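Local coordinates for transcriptional regulator (Streptococcus dysgalactiae, PDB 4YV9), which probably regulates transcription as a DNA-binding quorum-sensing receptor for SHP peptide pheromones, at residues K178-I189 with L214-E223. Residues are numbered along the deposited sequence; the frame is centred on the assembly and turned at random.
Sequences KTNKTLVTQLSI and LLRDELNFYE
Lys178, at the N-cap of helix 179-197, and Lys181 in its first turn both grip the carboxylate of Glu218. Lys178 NZ meets Glu218 OE1 on its syn side at 2.9 Å. Lys181 NZ takes Glu218 OE2 on the anti side at 2.6 Å. Both salt bridges lie somewhat out of the carboxylate plane. Lys181 points CG away from its backbone N (chi1 -177°), and its extended chain runs straight out to the loop. The two positive charges probably keep Glu218 ionised. A water joins Lys181 NZ to Arg216 O.

A turn in the Glu223 chain (chi2 78°) brings OE2 to Gln186; the side chain sits as a knob among Thr182, Thr185, Gln186 and Ile189. Gln186 NE2 donates to Glu223 OE2 at 2.6 Å. The bond is short but bent (N-H...O 135°), and OE2 is tilted from the amide plane of Gln186. Asn220 ND2 donates to Thr182 OG1 at 3.1 Å, and OG1 lies close to the Asn220 amide plane. One water bridges Thr182 OG1 and Asn220 OD1. Another links Thr185 OG1, Leu214 O and Asn220 OD1. Leu214 CD1 packs against Val184 CG1 at 4.2 Å.

Tyr222 bonds the backbone of the bound peptide through OH and stacks edge-to-face with Phe221 of the second subunit. The contact lies within the all-helical, TPR-like C-terminal domain. Helix 179-197 meets the end of helix 201-215, the linking turn and the start of helix 221-236. Val184 also packs on helices 142-151 and 157-169.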
ATOM      1  N   LYS B 178      -1.965  -3.480   0.706  1.00 38.73           N
ATOM      2  CA  LYS B 178      -1.506  -4.421  -0.302  1.00 42.77           C
ATOM      3  C   LYS B 178      -0.010  -4.338  -0.533  1.00 41.25           C
ATOM      4  O   LYS B 178       0.495  -4.751  -1.578  1.00 36.77           O
ATOM      5  CB  LYS B 178      -2.278  -4.195  -1.589  1.00 45.65           C
ATOM      6  CG  LYS B 178      -3.718  -4.684  -1.414  1.00 49.96           C
ATOM      7  CD  LYS B 178      -4.616  -4.115  -2.449  1.00 53.34           C
ATOM      8  CE  LYS B 178      -5.990  -4.731  -2.353  1.00 47.46           C
ATOM      9  NZ  LYS B 178      -6.866  -3.989  -3.271  1.00 51.42           N
ATOM     10  N   THR B 179       0.696  -3.828   0.468  1.00 40.39           N
ATOM     11  CA  THR B 179       2.136  -3.680   0.373  1.00 37.11           C
ATOM     12  C   THR B 179       2.780  -5.014   0.040  1.00 37.44           C
ATOM     13  O   THR B 179       3.532  -5.103  -0.923  1.00 37.97           O
ATOM     14  CB  THR B 179       2.725  -3.114   1.671  1.00 39.27           C
ATOM     15  OG1 THR B 179       2.143  -1.830   1.916  1.00 46.61           O
ATOM     16  CG2 THR B 179       4.223  -2.954   1.543  1.00 46.58           C
ATOM     17  N   ASN B 180       2.467  -6.062   0.800  1.00 34.89           N
ATOM     18  CA  ASN B 180       3.110  -7.346   0.516  1.00 36.37           C
ATOM     19  C   ASN B 180       2.661  -7.959  -0.811  1.00 38.81           C
ATOM     20  O   ASN B 180       3.431  -8.656  -1.458  1.00 36.03           O
ATOM     21  CB  ASN B 180       2.872  -8.352   1.638  1.00 33.90           C
ATOM     22  CG  ASN B 180       3.628  -7.994   2.891  1.00 41.47           C
ATOM     23  OD1 ASN B 180       4.438  -7.061   2.884  1.00 39.33           O
ATOM     24  ND2 ASN B 180       3.355  -8.708   3.984  1.00 38.96           N
ATOM     25  N   LYS B 181       1.421  -7.708  -1.204  1.00 35.25           N
ATOM     26  CA  LYS B 181       0.903  -8.257  -2.455  1.00 34.07           C
ATOM     27  C   LYS B 181       1.620  -7.630  -3.650  1.00 34.21           C
ATOM     28  O   LYS B 181       1.985  -8.307  -4.622  1.00 32.69           O
ATOM     29  CB  LYS B 181      -0.611  -8.026  -2.542  1.00 34.96           C
ATOM     30  CG  LYS B 181      -1.241  -8.620  -3.781  1.00 34.68           C
ATOM     31  CD  LYS B 181      -2.729  -8.339  -3.837  1.00 33.19           C
ATOM     32  CE  LYS B 181      -3.366  -9.007  -5.054  1.00 37.98           C
ATOM     33  NZ  LYS B 181      -4.866  -8.898  -5.039  1.00 39.39           N
ATOM     34  N   THR B 182       1.831  -6.326  -3.578  1.00 32.33           N
ATOM     35  CA  THR B 182       2.540  -5.644  -4.650  1.00 31.72           C
ATOM     36  C   THR B 182       3.981  -6.168  -4.756  1.00 34.92           C
ATOM     37  O   THR B 182       4.471  -6.461  -5.862  1.00 34.57           O
ATOM     38  CB  THR B 182       2.486  -4.119  -4.430  1.00 34.31           C
ATOM     39  OG1 THR B 182       1.131  -3.688  -4.613  1.00 34.06           O
ATOM     40  CG2 THR B 182       3.348  -3.386  -5.429  1.00 30.99           C
ATOM     41  N   LEU B 183       4.641  -6.342  -3.618  1.00 35.57           N
ATOM     42  CA  LEU B 183       5.986  -6.921  -3.620  1.00 36.26           C
ATOM     43  C   LEU B 183       5.983  -8.336  -4.201  1.00 38.55           C
ATOM     44  O   LEU B 183       6.812  -8.654  -5.057  1.00 34.76           O
ATOM     45  CB  LEU B 183       6.592  -6.935  -2.209  1.00 35.95           C
ATOM     46  CG  LEU B 183       7.059  -5.581  -1.664  1.00 42.27           C
ATOM     47  CD1 LEU B 183       7.311  -5.629  -0.171  1.00 40.11           C
ATOM     48  CD2 LEU B 183       8.316  -5.146  -2.384  1.00 45.28           C
ATOM     49  N   VAL B 184       5.077  -9.188  -3.726  1.00 34.08           N
ATOM     50  CA  VAL B 184       4.984 -10.552  -4.261  1.00 36.79           C
ATOM     51  C   VAL B 184       4.768 -10.548  -5.784  1.00 36.92           C
ATOM     52  O   VAL B 184       5.319 -11.389  -6.514  1.00 32.91           O
ATOM     53  CB  VAL B 184       3.847 -11.350  -3.587  1.00 34.94           C
ATOM     54  CG1 VAL B 184       3.577 -12.637  -4.360  1.00 33.68           C
ATOM     55  CG2 VAL B 184       4.205 -11.665  -2.133  1.00 36.83           C
ATOM     56  N   THR B 185       3.981  -9.590  -6.265  1.00 33.48           N
ATOM     57  CA  THR B 185       3.728  -9.479  -7.698  1.00 31.12           C
ATOM     58  C   THR B 185       5.024  -9.130  -8.435  1.00 31.23           C
ATOM     59  O   THR B 185       5.364  -9.747  -9.446  1.00 36.33           O
ATOM     60  CB  THR B 185       2.634  -8.432  -7.990  1.00 27.98           C
ATOM     61  OG1 THR B 185       1.437  -8.790  -7.271  1.00 32.32           O
ATOM     62  CG2 THR B 185       2.336  -8.385  -9.475  1.00 31.88           C
ATOM     63  N   GLN B 186       5.767  -8.167  -7.898  1.00 32.43           N
ATOM     64  CA  GLN B 186       7.037  -7.775  -8.494  1.00 37.84           C
ATOM     65  C   GLN B 186       8.035  -8.931  -8.539  1.00 40.59           C
ATOM     66  O   GLN B 186       8.681  -9.151  -9.564  1.00 38.11           O
ATOM     67  CB  GLN B 186       7.617  -6.579  -7.736  1.00 34.61           C
ATOM     68  CG  GLN B 186       6.827  -5.294  -7.995  1.00 39.58           C
ATOM     69  CD  GLN B 186       7.110  -4.175  -6.984  1.00 47.59           C
ATOM     70  OE1 GLN B 186       7.722  -4.396  -5.933  1.00 51.08           O
ATOM     71  NE2 GLN B 186       6.634  -2.972  -7.294  1.00 40.54           N
ATOM     72  N   LEU B 187       8.152  -9.687  -7.449  1.00 35.59           N
ATOM     73  CA  LEU B 187       9.099 -10.804  -7.424  1.00 37.44           C
ATOM     74  C   LEU B 187       8.658 -11.968  -8.316  1.00 38.39           C
ATOM     75  O   LEU B 187       9.496 -12.723  -8.813  1.00 42.52           O
ATOM     76  CB  LEU B 187       9.304 -11.302  -5.993  1.00 36.20           C
ATOM     77  CG  LEU B 187      10.072 -10.377  -5.040  1.00 37.97           C
ATOM     78  CD1 LEU B 187      10.518 -11.179  -3.834  1.00 45.82           C
ATOM     79  CD2 LEU B 187      11.277  -9.715  -5.721  1.00 39.24           C
ATOM     80  N   SER B 188       7.348 -12.128  -8.508  1.00 36.39           N
ATOM     81  CA  SER B 188       6.849 -13.165  -9.406  1.00 36.57           C
ATOM     82  C   SER B 188       7.230 -12.816 -10.837  1.00 37.46           C
ATOM     83  O   SER B 188       7.673 -13.680 -11.598  1.00 37.80           O
ATOM     84  CB  SER B 188       5.327 -13.335  -9.287  1.00 37.83           C
ATOM     85  OG  SER B 188       4.960 -13.733  -7.977  1.00 37.70           O
ATOM     86  N   ILE B 189       7.050 -11.550 -11.199  1.00 32.98           N
ATOM     87  CA  ILE B 189       7.470 -11.075 -12.513  1.00 35.12           C
ATOM     88  C   ILE B 189       8.982 -11.266 -12.711  1.00 38.33           C
ATOM     89  O   ILE B 189       9.422 -11.692 -13.781  1.00 41.74           O
ATOM     90  CB  ILE B 189       7.078  -9.596 -12.719  1.00 38.53           C
ATOM     91  CG1 ILE B 189       5.546  -9.471 -12.771  1.00 37.42           C
ATOM     92  CG2 ILE B 189       7.717  -9.036 -14.002  1.00 44.12           C
ATOM     93  CD1 ILE B 189       5.032  -8.053 -12.778  1.00 38.74           C
ATOM     94  N   LEU B 214      -2.968 -12.184  -9.547  1.00 37.49           N
ATOM     95  CA  LEU B 214      -2.540 -11.195  -8.563  1.00 37.44           C
ATOM     96  C   LEU B 214      -2.868  -9.769  -9.004  1.00 40.42           C
ATOM     97  O   LEU B 214      -3.037  -8.885  -8.170  1.00 43.72           O
ATOM     98  CB  LEU B 214      -1.031 -11.300  -8.300  1.00 37.20           C
ATOM     99  CG  LEU B 214      -0.465 -12.529  -7.586  1.00 39.82           C
ATOM    100  CD1 LEU B 214       1.049 -12.496  -7.706  1.00 37.99           C
ATOM    101  CD2 LEU B 214      -0.880 -12.596  -6.121  1.00 41.26           C
ATOM    102  N   LEU B 215      -2.957  -9.539 -10.311  1.00 34.19           N
ATOM    103  CA  LEU B 215      -3.222  -8.189 -10.811  1.00 37.79           C
ATOM    104  C   LEU B 215      -4.706  -7.873 -10.977  1.00 36.50           C
ATOM    105  O   LEU B 215      -5.069  -6.715 -11.159  1.00 50.20           O
ATOM    106  CB  LEU B 215      -2.508  -7.957 -12.142  1.00 39.28           C
ATOM    107  CG  LEU B 215      -1.009  -7.748 -12.078  1.00 43.34           C
ATOM    108  CD1 LEU B 215      -0.429  -7.844 -13.487  1.00 42.29           C
ATOM    109  CD2 LEU B 215      -0.672  -6.382 -11.419  1.00 32.65           C
ATOM    110  N   ARG B 216      -5.556  -8.892 -10.883  1.00 38.60           N
ATOM    111  CA  ARG B 216      -6.998  -8.734 -11.025  1.00 43.52           C
ATOM    112  C   ARG B 216      -7.607  -7.778  -9.987  1.00 46.11           C
ATOM    113  O   ARG B 216      -7.274  -7.834  -8.809  1.00 44.47           O
ATOM    114  CB  ARG B 216      -7.667 -10.115 -10.922  1.00 56.55           C
ATOM    115  CG  ARG B 216      -9.074 -10.192 -11.482  1.00 71.94           C
ATOM    116  CD  ARG B 216      -9.422 -11.614 -11.942  1.00 80.76           C
ATOM    117  NE  ARG B 216      -8.677 -12.006 -13.141  1.00 79.70           N
ATOM    118  CZ  ARG B 216      -7.809 -13.015 -13.200  1.00 78.29           C
ATOM    119  NH1 ARG B 216      -7.568 -13.758 -12.128  1.00 82.08           N
ATOM    120  NH2 ARG B 216      -7.185 -13.289 -14.339  1.00 72.89           N
ATOM    121  N   ASP B 217      -8.516  -6.921 -10.442  1.00 46.15           N
ATOM    122  CA  ASP B 217      -9.185  -5.942  -9.590  1.00 40.09           C
ATOM    123  C   ASP B 217      -8.196  -5.133  -8.749  1.00 40.70           C
ATOM    124  O   ASP B 217      -8.471  -4.811  -7.602  1.00 37.96           O
ATOM    125  CB  ASP B 217     -10.222  -6.636  -8.695  1.00 46.44           C
ATOM    126  CG  ASP B 217     -11.418  -7.152  -9.484  1.00 57.15           C
ATOM    127  OD1 ASP B 217     -11.641  -6.668 -10.616  1.00 52.60           O
ATOM    128  OD2 ASP B 217     -12.144  -8.033  -8.972  1.00 62.36           O
ATOM    129  N   GLU B 218      -7.046  -4.798  -9.335  1.00 38.13           N
ATOM    130  CA  GLU B 218      -6.048  -3.971  -8.667  1.00 41.48           C
ATOM    131  C   GLU B 218      -5.661  -2.815  -9.585  1.00 41.45           C
ATOM    132  O   GLU B 218      -6.014  -2.812 -10.763  1.00 34.50           O
ATOM    133  CB  GLU B 218      -4.794  -4.780  -8.294  1.00 39.93           C
ATOM    134  CG  GLU B 218      -5.024  -5.940  -7.329  1.00 46.28           C
ATOM    135  CD  GLU B 218      -5.230  -5.502  -5.887  1.00 48.66           C
ATOM    136  OE1 GLU B 218      -5.102  -4.291  -5.596  1.00 44.43           O
ATOM    137  OE2 GLU B 218      -5.538  -6.377  -5.045  1.00 48.05           O
ATOM    138  N   LEU B 219      -4.952  -1.831  -9.045  1.00 38.60           N
ATOM    139  CA  LEU B 219      -4.414  -0.766  -9.881  1.00 40.47           C
ATOM    140  C   LEU B 219      -3.068  -1.257 -10.380  1.00 36.80           C
ATOM    141  O   LEU B 219      -3.010  -1.915 -11.410  1.00 36.90           O
ATOM    142  CB  LEU B 219      -4.301   0.548  -9.114  1.00 37.60           C
ATOM    143  CG  LEU B 219      -5.676   1.072  -8.674  1.00 44.35           C
ATOM    144  CD1 LEU B 219      -5.532   2.282  -7.766  1.00 47.19           C
ATOM    145  CD2 LEU B 219      -6.534   1.388  -9.889  1.00 45.23           C
ATOM    146  N   ASN B 220      -2.003  -0.974  -9.639  1.00 31.08           N
ATOM    147  CA  ASN B 220      -0.711  -1.598  -9.919  1.00 34.41           C
ATOM    148  C   ASN B 220      -0.266  -1.424 -11.375  1.00 33.95           C
ATOM    149  O   ASN B 220       0.101  -2.399 -12.038  1.00 31.15           O
ATOM    150  CB  ASN B 220      -0.765  -3.098  -9.585  1.00 33.74           C
ATOM    151  CG  ASN B 220      -0.688  -3.363  -8.096  1.00 47.40           C
ATOM    152  OD1 ASN B 220      -1.529  -4.061  -7.540  1.00 56.46           O
ATOM    153  ND2 ASN B 220       0.309  -2.782  -7.440  1.00 48.14           N
ATOM    154  N   PHE B 221      -0.339  -0.200 -11.889  1.00 31.84           N
ATOM    155  CA  PHE B 221      -0.026  -0.005 -13.303  1.00 31.94           C
ATOM    156  C   PHE B 221       1.462  -0.243 -13.597  1.00 33.07           C
ATOM    157  O   PHE B 221       1.813  -0.613 -14.713  1.00 34.53           O
ATOM    158  CB  PHE B 221      -0.416   1.396 -13.768  1.00 36.16           C
ATOM    159  CG  PHE B 221      -1.867   1.546 -14.148  1.00 35.82           C
ATOM    160  CD1 PHE B 221      -2.845   0.720 -13.608  1.00 37.57           C
ATOM    161  CD2 PHE B 221      -2.250   2.543 -15.035  1.00 37.04           C
ATOM    162  CE1 PHE B 221      -4.178   0.892 -13.942  1.00 38.67           C
ATOM    163  CE2 PHE B 221      -3.586   2.706 -15.391  1.00 40.17           C
ATOM    164  CZ  PHE B 221      -4.548   1.877 -14.845  1.00 42.83           C
ATOM    165  N   TYR B 222       2.340  -0.025 -12.622  1.00 34.13           N
ATOM    166  CA  TYR B 222       3.755  -0.288 -12.885  1.00 35.05           C
ATOM    167  C   TYR B 222       3.967  -1.765 -13.188  1.00 38.16           C
ATOM    168  O   TYR B 222       4.635  -2.137 -14.152  1.00 34.29           O
ATOM    169  CB  TYR B 222       4.635   0.133 -11.711  1.00 31.75           C
ATOM    170  CG  TYR B 222       6.034  -0.404 -11.842  1.00 37.77           C
ATOM    171  CD1 TYR B 222       6.876   0.049 -12.859  1.00 44.09           C
ATOM    172  CD2 TYR B 222       6.511  -1.377 -10.978  1.00 40.59           C
ATOM    173  CE1 TYR B 222       8.157  -0.431 -12.994  1.00 46.04           C
ATOM    174  CE2 TYR B 222       7.805  -1.870 -11.111  1.00 44.76           C
ATOM    175  CZ  TYR B 222       8.616  -1.395 -12.120  1.00 50.36           C
ATOM    176  OH  TYR B 222       9.902  -1.871 -12.270  1.00 57.39           O
ATOM    177  N   GLU B 223       3.378  -2.619 -12.368  1.00 34.78           N
ATOM    178  CA  GLU B 223       3.536  -4.045 -12.581  1.00 34.02           C
ATOM    179  C   GLU B 223       2.819  -4.489 -13.842  1.00 32.34           C
ATOM    180  O   GLU B 223       3.291  -5.370 -14.524  1.00 33.79           O
ATOM    181  CB  GLU B 223       3.020  -4.830 -11.366  1.00 34.92           C
ATOM    182  CG  GLU B 223       3.852  -4.597 -10.107  1.00 34.35           C
ATOM    183  CD  GLU B 223       3.540  -3.266  -9.424  1.00 38.64           C
ATOM    184  OE1 GLU B 223       2.432  -2.715  -9.655  1.00 40.36           O
ATOM    185  OE2 GLU B 223       4.394  -2.790  -8.644  1.00 38.16           O
TER
HETATM  186  O   HOH W   1      -6.208  -9.869  -7.253  1.00 45.48           O
HETATM  187  O   HOH W   2      -1.250  -5.247  -4.941  1.00 41.93           O
HETATM  188  O   HOH W   3      -0.821  -7.167  -7.617  1.00 36.09           O